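Isoform A of Peptidoglycan-recognition protein LB (Drosophila melanogaster, PDB 7NSZ) hydrolyses the amide link between N-acetylmuramoyl and L-amino acid residues of bacterial peptidoglycan as a zinc-dependent amidase, probably scavenging immune-active fragments. Local coordinates at residues D118-L123 and D159-G164; Y53-C58 and D87-T92; V31-G36 and F96-A101; K60-M65 and V114-W119. The protein carries 1 engineered substitution. All blocks are in the same frame, centred on the assembly; numbering follows the deposited sequence.

Contact 1 of 4, residues D118-L123 and D159-G164; sequences DWRTEL and DTECPG. With ZN (zinc ion), chain B.
Arg120 and Gly164 meet backbone to backbone, their CA atoms 3.6 Å apart, in the tight half of the contact. The carbonyl O of Trp119 lies 3.5 Å from Gly164 CA in a CA-H...O contact, and a side chain at Gly164 would collide with that oxygen and with Arg120 N, so the close approach depends on glycine. Gly164 also sits at the N-cap of helix 165-171, where Leu167 and Arg166 share backbone hydrogen bonds with Trp119 and Arg120, respectively. Nearby, Trp119 CB rests 3.8 Å from the carbonyl O of Pro163, a residue preceded by a cis peptide bond.

The solvent side is looser. Glu161, its chain extended with CG anti to the backbone N (chi1 -177°), brings OE1 against the aliphatic part of Arg120, 3.2 Å from CD, while Arg120 NE stays 4.5 Å from the same oxygen, beyond a salt bridge. The guanidinium is taken instead by Asp118: NE meets OD1 at 2.8 Å and NH2 meets OD2 at 2.7 Å, a side-on, two-nitrogen grip lying in the guanidinium plane and using the syn lone pair of each oxygen.

On the far side of the 159-164 loop, Cys162 SG binds zinc together with His44 and His154. The two salt-bridging bonds of Arg120 thus stay within its own loop, and its attraction to Glu161 is probably only long-range.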
loop_
_atom_site.group_PDB
_atom_site.type_symbol
_atom_site.label_atom_id
_atom_site.label_comp_id
_atom_site.label_asym_id
_atom_site.label_seq_id
_atom_site.Cartn_x
_atom_site.Cartn_y
_atom_site.Cartn_z
ATOM N N ASP A 118 1.787 11.206 6.797
ATOM C CA ASP A 118 0.982 12.245 6.140
ATOM C C ASP A 118 1.845 12.864 5.040
ATOM O O ASP A 118 2.791 13.577 5.402
ATOM C CB ASP A 118 0.513 13.290 7.162
ATOM C CG ASP A 118 -0.175 14.506 6.541
ATOM O OD1 ASP A 118 -0.594 14.459 5.375
ATOM O OD2 ASP A 118 -0.379 15.498 7.307
ATOM N N TRP A 119 1.518 12.622 3.783
ATOM C CA TRP A 119 2.350 13.056 2.624
ATOM C C TRP A 119 1.593 14.049 1.720
ATOM O O TRP A 119 1.770 14.118 0.518
ATOM C CB TRP A 119 2.876 11.820 1.907
ATOM C CG TRP A 119 3.630 10.883 2.820
ATOM C CD1 TRP A 119 3.284 9.589 3.134
ATOM C CD2 TRP A 119 4.758 11.185 3.654
ATOM N NE1 TRP A 119 4.163 9.058 4.014
ATOM C CE2 TRP A 119 5.073 10.016 4.388
ATOM C CE3 TRP A 119 5.568 12.317 3.821
ATOM C CZ2 TRP A 119 6.124 9.933 5.267
ATOM C CZ3 TRP A 119 6.599 12.259 4.714
ATOM C CH2 TRP A 119 6.898 11.089 5.409
ATOM N N ARG A 120 0.749 14.833 2.384
ATOM C CA ARG A 120 0.057 15.970 1.709
ATOM C C ARG A 120 1.051 17.006 1.186
ATOM O O ARG A 120 0.871 17.389 0.047
ATOM C CB ARG A 120 -0.955 16.584 2.672
ATOM C CG ARG A 120 -2.204 15.724 2.786
ATOM C CD ARG A 120 -3.180 16.355 3.761
ATOM N NE ARG A 120 -2.557 16.487 5.063
ATOM C CZ ARG A 120 -2.766 17.475 5.932
ATOM N NH1 ARG A 120 -3.656 18.419 5.678
ATOM N NH2 ARG A 120 -2.097 17.505 7.070
ATOM N N THR A 121 2.040 17.391 1.969
ATOM C CA THR A 121 2.970 18.495 1.556
ATOM C C THR A 121 4.413 18.045 1.597
ATOM O O THR A 121 5.187 18.518 0.770
ATOM C CB THR A 121 2.749 19.761 2.396
ATOM O OG1 THR A 121 2.977 19.390 3.749
ATOM C CG2 THR A 121 1.371 20.338 2.173
ATOM N N GLU A 122 4.796 17.167 2.526
ATOM C CA GLU A 122 6.168 16.638 2.584
ATOM C C GLU A 122 6.328 15.433 1.653
ATOM O O GLU A 122 5.362 14.636 1.489
ATOM C CB GLU A 122 6.495 16.168 3.988
ATOM C CG GLU A 122 6.954 17.242 4.913
ATOM C CD GLU A 122 8.031 18.111 4.300
ATOM O OE1 GLU A 122 7.693 19.275 4.019
ATOM O OE2 GLU A 122 9.154 17.613 4.055
ATOM N N LEU A 123 7.494 15.328 1.063
ATOM C CA LEU A 123 7.902 14.160 0.240
ATOM C C LEU A 123 8.391 13.081 1.197
ATOM O O LEU A 123 9.247 13.339 2.034
ATOM C CB LEU A 123 9.011 14.559 -0.741
ATOM C CG LEU A 123 9.439 13.461 -1.692
ATOM C CD1 LEU A 123 8.293 13.156 -2.643
ATOM C CD2 LEU A 123 10.687 13.875 -2.443
ATOM N N ASP A 159 -13.328 9.674 -4.133
ATOM C CA ASP A 159 -13.258 11.057 -3.673
ATOM C C ASP A 159 -12.443 11.089 -2.388
ATOM O O ASP A 159 -13.022 10.950 -1.307
ATOM C CB ASP A 159 -14.677 11.590 -3.531
ATOM C CG ASP A 159 -14.767 12.959 -2.911
ATOM O OD1 ASP A 159 -13.803 13.753 -3.055
ATOM O OD2 ASP A 159 -15.861 13.233 -2.355
ATOM N N THR A 160 -11.129 11.220 -2.523
ATOM C CA THR A 160 -10.193 11.277 -1.381
ATOM C C THR A 160 -8.990 12.118 -1.784
ATOM O O THR A 160 -8.714 12.150 -2.987
ATOM C CB THR A 160 -9.690 9.876 -0.980
ATOM O OG1 THR A 160 -8.858 10.041 0.141
ATOM C CG2 THR A 160 -8.877 9.154 -2.023
ATOM N N GLU A 161 -8.298 12.691 -0.831
ATOM C CA GLU A 161 -6.987 13.371 -0.953
ATOM C C GLU A 161 -5.816 12.366 -1.018
ATOM O O GLU A 161 -4.764 12.695 -1.559
ATOM C CB GLU A 161 -6.855 14.234 0.285
ATOM C CG GLU A 161 -5.627 15.090 0.372
ATOM C CD GLU A 161 -5.833 16.284 1.295
ATOM O OE1 GLU A 161 -4.983 17.189 1.301
ATOM O OE2 GLU A 161 -6.842 16.300 2.033
ATOM N N CYS A 162 -6.023 11.193 -0.426
ATOM C CA CYS A 162 -4.996 10.112 -0.413
ATOM C C CYS A 162 -4.450 9.911 -1.827
ATOM O O CYS A 162 -5.202 9.758 -2.791
ATOM C CB CYS A 162 -5.635 8.851 0.136
ATOM S SG CYS A 162 -4.460 7.498 0.211
ATOM N N PRO A 163 -3.109 9.786 -2.034
ATOM C CA PRO A 163 -2.050 9.662 -1.019
ATOM C C PRO A 163 -1.334 10.937 -0.560
ATOM O O PRO A 163 -0.238 10.894 -0.108
ATOM C CB PRO A 163 -1.043 8.742 -1.752
ATOM C CG PRO A 163 -1.118 9.241 -3.210
ATOM C CD PRO A 163 -2.611 9.452 -3.386
ATOM N N GLY A 164 -2.065 12.063 -0.634
ATOM C CA GLY A 164 -1.494 13.397 -0.358
ATOM C C GLY A 164 -0.980 13.999 -1.641
ATOM O O GLY A 164 -0.440 13.312 -2.464
HETATM ZN ZN ZN B . -5.852 5.706 0.381
#

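Contact 2 of 4, residues Y53-C58 and D87-T92; sequences YSTPDC and DGMIYT
Asp87 and Thr55 meet where the N-terminal turn of helix 55-72 comes up against the turn leading into strand 90-92, a helix-on-sheet junction of the amidase fold built round an Asx turn. The two side chains cross at about a right angle, and Thr55 OG1 donates to Asp87 OD1 over 2.7 Å, using the anti lone pair of that oxygen. Tyr91 approaches the same atom from the syn side, its OH donating over 2.6 Å with OD1 in the plane of the phenol ring. Two hydroxyl donors therefore grip one carboxylate oxygen on its two lone-pair sides. The other oxygen closes the Asx turn: Met89 N reaches OD2 at 2.9 Å from well above the carboxylate plane, 65° out of it. With CG set between its backbone N and carbonyl carbon (chi1 60°), Asp87 brings its carboxylate over to the helix start, and the three bonds would limit its rotation.

The apolar parts fill in round this polar centre. Thr55 crosses Tyr91 obliquely and lays CG2 3.4 Å from its OH, whereas Cys58 CB comes to 3.7 Å from Tyr91 CZ, obliquely to the ring. Cys58 is disulfide-bonded to Cys52, so the residue that packs against the tyrosine also ties the helix start to the preceding loop. Within the first segment, Ser54 is the N-cap, its OG accepting a weak capping bond from Asp57 N. On the carboxylate face opposite Met89 N, Cys58 SG lies 3.7 Å from Asp87 OD2.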
loop_
_atom_site.group_PDB
_atom_site.type_symbol
_atom_site.label_atom_id
_atom_site.label_comp_id
_atom_site.label_asym_id
_atom_site.label_seq_id
_atom_site.Cartn_x
_atom_site.Cartn_y
_atom_site.Cartn_z
ATOM N N TYR A 53 10.118 6.496 12.045
ATOM C CA TYR A 53 11.524 6.413 11.608
ATOM C C TYR A 53 12.204 5.143 12.148
ATOM O O TYR A 53 13.203 4.722 11.513
ATOM C CB TYR A 53 12.269 7.673 12.033
ATOM C CG TYR A 53 11.839 8.881 11.241
ATOM C CD1 TYR A 53 11.186 9.923 11.855
ATOM C CD2 TYR A 53 12.049 8.954 9.874
ATOM C CE1 TYR A 53 10.799 11.043 11.147
ATOM C CE2 TYR A 53 11.627 10.053 9.135
ATOM C CZ TYR A 53 10.994 11.093 9.779
ATOM O OH TYR A 53 10.593 12.212 9.095
ATOM N N SER A 54 11.783 4.616 13.276
ATOM C CA SER A 54 12.368 3.362 13.824
ATOM C C SER A 54 11.444 2.160 13.604
ATOM O O SER A 54 10.226 2.296 13.552
ATOM C CB SER A 54 12.681 3.492 15.278
ATOM O OG SER A 54 11.546 3.341 16.076
ATOM N N THR A 55 12.043 1.007 13.465
ATOM C CA THR A 55 11.291 -0.229 13.216
ATOM C C THR A 55 10.340 -0.493 14.370
ATOM O O THR A 55 9.167 -0.784 14.149
ATOM C CB THR A 55 12.248 -1.373 12.955
ATOM O OG1 THR A 55 12.925 -1.100 11.739
ATOM C CG2 THR A 55 11.516 -2.699 12.859
ATOM N N PRO A 56 10.692 -0.302 15.664
ATOM C CA PRO A 56 9.664 -0.484 16.693
ATOM C C PRO A 56 8.457 0.420 16.457
ATOM O O PRO A 56 7.337 -0.026 16.710
ATOM C CB PRO A 56 10.445 -0.167 18.001
ATOM C CG PRO A 56 11.802 -0.577 17.679
ATOM C CD PRO A 56 12.025 -0.038 16.263
ATOM N N ASP A 57 8.696 1.668 16.058
ATOM C CA ASP A 57 7.565 2.597 15.851
ATOM C C ASP A 57 6.760 2.165 14.615
ATOM O O ASP A 57 5.539 2.288 14.620
ATOM C CB ASP A 57 8.044 4.020 15.740
ATOM C CG ASP A 57 8.634 4.559 17.037
ATOM O OD1 ASP A 57 8.337 3.972 18.076
ATOM O OD2 ASP A 57 9.463 5.417 16.935
ATOM N N CYS A 58 7.389 1.690 13.571
ATOM C CA CYS A 58 6.699 1.288 12.323
ATOM C C CYS A 58 5.925 -0.007 12.578
ATOM O O CYS A 58 4.784 -0.126 12.099
ATOM C CB CYS A 58 7.673 1.098 11.173
ATOM S SG CYS A 58 8.483 2.629 10.635
ATOM N N ASP A 87 11.546 3.565 8.388
ATOM C CA ASP A 87 12.748 2.733 8.569
ATOM C C ASP A 87 13.224 2.143 7.250
ATOM O O ASP A 87 14.226 1.435 7.251
ATOM C CB ASP A 87 12.474 1.630 9.585
ATOM C CG ASP A 87 11.349 0.683 9.204
ATOM O OD1 ASP A 87 11.117 -0.293 9.975
ATOM O OD2 ASP A 87 10.638 0.940 8.154
ATOM N N GLY A 88 12.496 2.351 6.159
ATOM C CA GLY A 88 12.834 1.752 4.865
ATOM C C GLY A 88 12.462 0.280 4.738
ATOM O O GLY A 88 12.853 -0.362 3.720
ATOM N N MET A 89 11.671 -0.224 5.686
ATOM C CA MET A 89 11.243 -1.632 5.636
ATOM C C MET A 89 9.864 -1.724 5.007
ATOM O O MET A 89 9.039 -0.783 5.018
ATOM C CB MET A 89 11.230 -2.208 7.051
ATOM C CG MET A 89 12.575 -2.230 7.666
ATOM S SD MET A 89 13.824 -3.247 6.837
ATOM C CE MET A 89 15.143 -2.038 6.880
ATOM N N ILE A 90 9.559 -2.922 4.483
ATOM C CA ILE A 90 8.230 -3.252 3.941
ATOM C C ILE A 90 7.561 -4.220 4.900
ATOM O O ILE A 90 8.195 -5.199 5.310
ATOM C CB ILE A 90 8.357 -3.844 2.548
ATOM C CG1 ILE A 90 9.128 -2.906 1.637
ATOM C CG2 ILE A 90 6.975 -4.222 1.971
ATOM C CD1 ILE A 90 9.752 -3.525 0.490
ATOM N N TYR A 91 6.296 -3.966 5.216
ATOM C CA TYR A 91 5.521 -4.747 6.171
ATOM C C TYR A 91 4.410 -5.474 5.430
ATOM O O TYR A 91 3.553 -4.821 4.784
ATOM C CB TYR A 91 4.985 -3.817 7.250
ATOM C CG TYR A 91 6.054 -3.239 8.130
ATOM C CD1 TYR A 91 6.791 -2.118 7.764
ATOM C CD2 TYR A 91 6.396 -3.891 9.289
ATOM C CE1 TYR A 91 7.840 -1.646 8.543
ATOM C CE2 TYR A 91 7.438 -3.446 10.081
ATOM C CZ TYR A 91 8.140 -2.294 9.728
ATOM O OH TYR A 91 9.184 -1.870 10.505
ATOM N N THR A 92 4.311 -6.788 5.546
ATOM C CA THR A 92 3.245 -7.566 4.922
ATOM C C THR A 92 1.944 -7.196 5.599
ATOM O O THR A 92 1.793 -7.338 6.826
ATOM C CB THR A 92 3.482 -9.066 5.017
ATOM O OG1 THR A 92 4.749 -9.320 4.388
ATOM C CG2 THR A 92 2.403 -9.867 4.315
#

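Contact 3 of 4, residues V31-G36 and F96-A101; sequences VEHFQG and FNVIGA
His33 and Val98 form a single antiparallel beta bridge as a non-hydrogen-bonded pair, their CA atoms 4.4 Å apart, with Ile99 N donating to Glu32 O at 2.9 Å and Phe34 N to Asn97 O at 3.0 Å. Asn97 then continues the pairing with its side chain. Its ND2 gives one hydrogen to Phe34 O (2.9 Å), in the amide plane and nearly straight at 171°, and the other to Gly36 O (2.9 Å), so both amide hydrogens are spent on neighbouring carbonyls. Replacing Asn97 by a leucine would probably leave those two carbonyls without their amide donor and the 34-36 backbone freer to shift.

The Phe34 ring, turned back above its own main chain by a chi1 of 70°, lays one face over Asn97, whose CA makes a CH-pi contact 3.7 Å from its centroid, while Val98 O and Ile99 N lie at its edge. Beyond the bridge, Val31 CG1 packs 3.9 Å from Val98 CG2, and Ile99 CD1 touches Glu32 CB. A water accepts from Glu32 N and lies within hydrogen-bonding distance of Ile99 O, probably linking the two.

The whole is an isolated antiparallel bridge joining two surface loops, those leading into strands 38-45 and 110-115, which neighbour each other in the sheet.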
loop_
_atom_site.group_PDB
_atom_site.type_symbol
_atom_site.label_atom_id
_atom_site.label_comp_id
_atom_site.label_asym_id
_atom_site.label_seq_id
_atom_site.Cartn_x
_atom_site.Cartn_y
_atom_site.Cartn_z
ATOM N N VAL A 31 -9.927 -14.662 4.965
ATOM C CA VAL A 31 -9.048 -14.353 3.789
ATOM C C VAL A 31 -9.784 -14.721 2.498
ATOM O O VAL A 31 -10.164 -15.905 2.341
ATOM C CB VAL A 31 -7.700 -15.073 3.853
ATOM C CG1 VAL A 31 -6.861 -14.707 2.644
ATOM C CG2 VAL A 31 -6.934 -14.712 5.126
ATOM N N GLU A 32 -9.991 -13.749 1.616
ATOM C CA GLU A 32 -10.548 -13.966 0.257
ATOM C C GLU A 32 -9.420 -13.758 -0.744
ATOM O O GLU A 32 -8.633 -12.801 -0.585
ATOM C CB GLU A 32 -11.723 -13.031 -0.019
ATOM C CG GLU A 32 -12.790 -12.994 1.068
ATOM C CD GLU A 32 -13.932 -12.052 0.745
ATOM O OE1 GLU A 32 -13.939 -10.903 1.250
ATOM O OE2 GLU A 32 -14.818 -12.470 -0.044
ATOM N N HIS A 33 -9.292 -14.611 -1.739
ATOM C CA HIS A 33 -8.226 -14.560 -2.735
ATOM C C HIS A 33 -8.750 -14.058 -4.058
ATOM O O HIS A 33 -9.948 -14.090 -4.331
ATOM C CB HIS A 33 -7.551 -15.905 -2.895
ATOM C CG HIS A 33 -6.926 -16.386 -1.637
ATOM N ND1 HIS A 33 -5.598 -16.159 -1.333
ATOM C CD2 HIS A 33 -7.466 -17.058 -0.595
ATOM C CE1 HIS A 33 -5.345 -16.693 -0.146
ATOM N NE2 HIS A 33 -6.465 -17.249 0.316
ATOM N N PHE A 34 -7.834 -13.542 -4.851
ATOM C CA PHE A 34 -8.046 -13.336 -6.296
ATOM C C PHE A 34 -6.924 -14.045 -7.035
ATOM O O PHE A 34 -5.877 -14.347 -6.485
ATOM C CB PHE A 34 -8.178 -11.836 -6.594
ATOM C CG PHE A 34 -6.944 -10.975 -6.448
ATOM C CD1 PHE A 34 -6.049 -10.907 -7.502
ATOM C CD2 PHE A 34 -6.735 -10.182 -5.330
ATOM C CE1 PHE A 34 -4.952 -10.073 -7.420
ATOM C CE2 PHE A 34 -5.635 -9.339 -5.256
ATOM C CZ PHE A 34 -4.752 -9.302 -6.297
ATOM N N GLN A 35 -7.154 -14.281 -8.319
ATOM C CA GLN A 35 -6.268 -15.133 -9.130
ATOM C C GLN A 35 -5.481 -14.245 -10.100
ATOM O O GLN A 35 -5.992 -13.178 -10.505
ATOM C CB GLN A 35 -7.100 -16.235 -9.814
ATOM C CG GLN A 35 -7.650 -17.283 -8.851
ATOM C CD GLN A 35 -8.822 -16.807 -8.031
ATOM O OE1 GLN A 35 -9.829 -16.317 -8.555
ATOM N NE2 GLN A 35 -8.715 -16.959 -6.714
ATOM N N GLY A 36 -4.303 -14.738 -10.477
ATOM C CA GLY A 36 -3.483 -14.209 -11.585
ATOM C C GLY A 36 -2.772 -12.948 -11.121
ATOM O O GLY A 36 -3.003 -12.435 -10.001
ATOM N N PHE A 96 0.051 -10.415 -1.317
ATOM C CA PHE A 96 -0.291 -10.561 -2.743
ATOM C C PHE A 96 -1.466 -11.518 -2.952
ATOM O O PHE A 96 -1.596 -12.503 -2.231
ATOM C CB PHE A 96 0.908 -11.066 -3.529
ATOM C CG PHE A 96 2.067 -10.105 -3.591
ATOM C CD1 PHE A 96 3.292 -10.426 -3.063
ATOM C CD2 PHE A 96 1.929 -8.961 -4.326
ATOM C CE1 PHE A 96 4.351 -9.539 -3.206
ATOM C CE2 PHE A 96 2.986 -8.065 -4.484
ATOM C CZ PHE A 96 4.197 -8.363 -3.909
ATOM N N ASN A 97 -2.341 -11.190 -3.878
ATOM C CA ASN A 97 -3.454 -12.046 -4.354
ATOM C C ASN A 97 -4.469 -12.256 -3.244
ATOM O O ASN A 97 -5.245 -13.223 -3.317
ATOM C CB ASN A 97 -2.943 -13.376 -4.916
ATOM C CG ASN A 97 -2.382 -13.197 -6.302
ATOM O OD1 ASN A 97 -1.237 -12.819 -6.446
ATOM N ND2 ASN A 97 -3.227 -13.388 -7.308
ATOM N N VAL A 98 -4.563 -11.335 -2.320
ATOM C CA VAL A 98 -5.621 -11.336 -1.283
ATOM C C VAL A 98 -6.472 -10.113 -1.515
ATOM O O VAL A 98 -5.935 -8.959 -1.732
ATOM C CB VAL A 98 -5.092 -11.369 0.160
ATOM C CG1 VAL A 98 -6.150 -11.113 1.196
ATOM C CG2 VAL A 98 -4.368 -12.669 0.409
ATOM N N ILE A 99 -7.771 -10.234 -1.540
ATOM C CA ILE A 99 -8.688 -9.116 -1.774
ATOM C C ILE A 99 -8.510 -8.127 -0.637
ATOM O O ILE A 99 -8.620 -8.496 0.554
ATOM C CB ILE A 99 -10.143 -9.605 -1.890
ATOM C CG1 ILE A 99 -10.273 -10.569 -3.084
ATOM C CG2 ILE A 99 -11.073 -8.420 -2.014
ATOM C CD1 ILE A 99 -11.680 -11.068 -3.369
ATOM N N GLY A 100 -8.268 -6.873 -0.985
ATOM C CA GLY A 100 -8.011 -5.792 -0.024
ATOM C C GLY A 100 -9.260 -5.069 0.402
ATOM O O GLY A 100 -10.379 -5.473 -0.004
ATOM N N ALA A 101 -9.100 -4.047 1.220
ATOM C CA ALA A 101 -10.207 -3.142 1.593
ATOM C C ALA A 101 -9.657 -1.731 1.593
ATOM O O ALA A 101 -9.815 -0.968 2.538
ATOM C CB ALA A 101 -10.754 -3.468 2.976
HETATM O O HOH W 1 -9.450 -10.813 2.140
#

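Contact 4 of 4, residues K60-M65 and V114-W119; sequences KSMRDM and VLIGDW
Helix 55-72 packs on the central sheet of the amidase domain here, its 60-65 turns facing the end of strand 110-115, and the joint is wholly buried. Ile116, just past the strand, is the focus: three helix residues touch three carbons of its side chain. CG2 meets Ser61 CB at 4.1 Å; CD1 meets Met62 SD, also at 4.1 Å, with the two side chains crossing at about a right angle; and CG1 lies 3.8 Å from Met65 CE. Met65 runs out extended and then bends at its last torsion (chi3 -74°), which turns CE across Ile116 and also to within 4.2 Å of Val114 CG1. Ser61 joins with its CB, while its OG is hydrogen-bonded to Asp57 O one turn back along the helix.

An alanine at Ile116 would remove CG1, CG2 and CD1, and would probably leave Met62 SD and Ser61 CB without their mates across the joint and Met65 CE with only Val114 to rest on.

Val114 gives the joint its link to the catalytic centre: on the strand it touches Phe80, an engineered substitution at a site inferred to be essential for coordinating the zinc hydrate, and His44, a zinc ligand. No hydrogen bond or salt bridge spans the two segments. The helix is held to the sheet here by dispersion and burial alone, through flexible thioether ends fitted to a branched side chain, a contact without directional bonds.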
loop_
_atom_site.group_PDB
_atom_site.type_symbol
_atom_site.label_atom_id
_atom_site.label_comp_id
_atom_site.label_asym_id
_atom_site.label_seq_id
_atom_site.Cartn_x
_atom_site.Cartn_y
_atom_site.Cartn_z
ATOM N N LYS A 60 4.557 -0.821 15.500
ATOM C CA LYS A 60 3.394 -0.291 16.253
ATOM C C LYS A 60 2.399 0.373 15.291
ATOM O O LYS A 60 1.182 0.211 15.441
ATOM C CB LYS A 60 3.879 0.627 17.384
ATOM C CG LYS A 60 2.796 1.315 18.182
ATOM C CD LYS A 60 1.846 0.388 18.850
ATOM C CE LYS A 60 1.191 1.041 20.058
ATOM N NZ LYS A 60 0.549 2.335 19.748
ATOM N N SER A 61 2.874 1.105 14.293
ATOM C CA SER A 61 1.991 1.838 13.364
ATOM C C SER A 61 1.183 0.812 12.564
ATOM O O SER A 61 0.016 1.064 12.303
ATOM C CB SER A 61 2.759 2.751 12.439
ATOM O OG SER A 61 3.488 3.757 13.114
ATOM N N MET A 62 1.800 -0.284 12.121
ATOM C CA MET A 62 1.068 -1.354 11.431
ATOM C C MET A 62 -0.011 -1.910 12.371
ATOM O O MET A 62 -1.156 -2.081 11.939
ATOM C CB MET A 62 2.015 -2.476 10.993
ATOM C CG MET A 62 2.941 -2.084 9.844
ATOM S SD MET A 62 2.073 -1.744 8.295
ATOM C CE MET A 62 1.378 -3.329 7.902
ATOM N N ARG A 63 0.315 -2.167 13.640
ATOM C CA ARG A 63 -0.713 -2.659 14.596
ATOM C C ARG A 63 -1.787 -1.606 14.790
ATOM O O ARG A 63 -2.976 -1.975 14.932
ATOM C CB ARG A 63 -0.070 -3.065 15.922
ATOM C CG ARG A 63 0.818 -4.280 15.787
ATOM C CD ARG A 63 1.291 -4.878 17.115
ATOM N NE ARG A 63 1.997 -3.911 17.944
ATOM C CZ ARG A 63 3.314 -3.777 17.940
ATOM N NH1 ARG A 63 4.053 -4.408 17.057
ATOM N NH2 ARG A 63 3.895 -2.925 18.766
ATOM N N ASP A 64 -1.426 -0.355 14.884
ATOM C CA ASP A 64 -2.450 0.697 15.039
ATOM C C ASP A 64 -3.425 0.702 13.854
ATOM O O ASP A 64 -4.670 0.881 14.039
ATOM C CB ASP A 64 -1.753 2.038 15.260
ATOM C CG ASP A 64 -1.113 2.206 16.633
ATOM O OD1 ASP A 64 -1.358 1.374 17.515
ATOM O OD2 ASP A 64 -0.328 3.152 16.772
ATOM N N MET A 65 -2.942 0.630 12.627
ATOM C CA MET A 65 -3.841 0.557 11.447
ATOM C C MET A 65 -4.658 -0.718 11.502
ATOM O O MET A 65 -5.884 -0.638 11.224
ATOM C CB MET A 65 -3.039 0.626 10.143
ATOM C CG MET A 65 -2.389 1.986 9.928
ATOM S SD MET A 65 -1.612 2.174 8.293
ATOM C CE MET A 65 -0.174 1.150 8.527
ATOM N N VAL A 114 0.514 1.187 1.328
ATOM C CA VAL A 114 0.427 2.420 2.144
ATOM C C VAL A 114 1.838 2.832 2.553
ATOM O O VAL A 114 2.619 2.078 3.125
ATOM C CB VAL A 114 -0.511 2.245 3.351
ATOM C CG1 VAL A 114 -0.039 1.210 4.357
ATOM C CG2 VAL A 114 -0.738 3.584 4.033
ATOM N N LEU A 115 2.165 4.095 2.295
ATOM C CA LEU A 115 3.372 4.730 2.822
ATOM C C LEU A 115 2.984 5.393 4.133
ATOM O O LEU A 115 2.187 6.332 4.128
ATOM C CB LEU A 115 3.999 5.720 1.833
ATOM C CG LEU A 115 4.916 5.088 0.792
ATOM C CD1 LEU A 115 4.196 4.313 -0.261
ATOM C CD2 LEU A 115 5.785 6.185 0.121
ATOM N N ILE A 116 3.412 4.852 5.253
ATOM C CA ILE A 116 2.976 5.333 6.581
ATOM C C ILE A 116 3.405 6.801 6.721
ATOM O O ILE A 116 4.561 7.170 6.422
ATOM C CB ILE A 116 3.543 4.453 7.713
ATOM C CG1 ILE A 116 2.994 3.030 7.588
ATOM C CG2 ILE A 116 3.258 5.027 9.088
ATOM C CD1 ILE A 116 3.776 1.992 8.353
ATOM N N GLY A 117 2.448 7.640 7.077
ATOM C CA GLY A 117 2.677 9.079 7.310
ATOM C C GLY A 117 1.648 9.894 6.584
ATOM O O GLY A 117 0.766 9.369 5.881
ATOM N N ASP A 118 1.787 11.206 6.797
ATOM C CA ASP A 118 0.982 12.245 6.140
ATOM C C ASP A 118 1.845 12.864 5.040
ATOM O O ASP A 118 2.791 13.577 5.402
ATOM C CB ASP A 118 0.513 13.290 7.162
ATOM C CG ASP A 118 -0.175 14.506 6.541
ATOM O OD1 ASP A 118 -0.594 14.459 5.375
ATOM O OD2 ASP A 118 -0.379 15.498 7.307
ATOM N N TRP A 119 1.518 12.622 3.783
ATOM C CA TRP A 119 2.350 13.056 2.624
ATOM C C TRP A 119 1.593 14.049 1.720
ATOM O O TRP A 119 1.770 14.118 0.518
ATOM C CB TRP A 119 2.876 11.820 1.907
ATOM C CG TRP A 119 3.630 10.883 2.820
ATOM C CD1 TRP A 119 3.284 9.589 3.134
ATOM C CD2 TRP A 119 4.758 11.185 3.654
ATOM N NE1 TRP A 119 4.163 9.058 4.014
ATOM C CE2 TRP A 119 5.073 10.016 4.388
ATOM C CE3 TRP A 119 5.568 12.317 3.821
ATOM C CZ2 TRP A 119 6.124 9.933 5.267
ATOM C CZ3 TRP A 119 6.599 12.259 4.714
ATOM C CH2 TRP A 119 6.898 11.089 5.409
#

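Contacts 2 and 4 use successive turns of helix 55-72 against one sheet; their centres are 9 Å apart, and they touch where Tyr91 CB lies 3.7 Å from Met62 CE. Contact 4 runs on into contact 1 through Asp118 and Trp119, with 13 Å between centres, so the end of strand 110-115 connects the helix packing to the zinc-binding loop. The metal is bound from contact 1, by Cys162, and lies about 7 Å from the side chain of Val114 in contact 4. Contact 3 stands apart, its centre about 26 Å from that of contact 1, on the opposite side of the chain's centre; its Val98 side chain is still about 10 Å from that of Phe80.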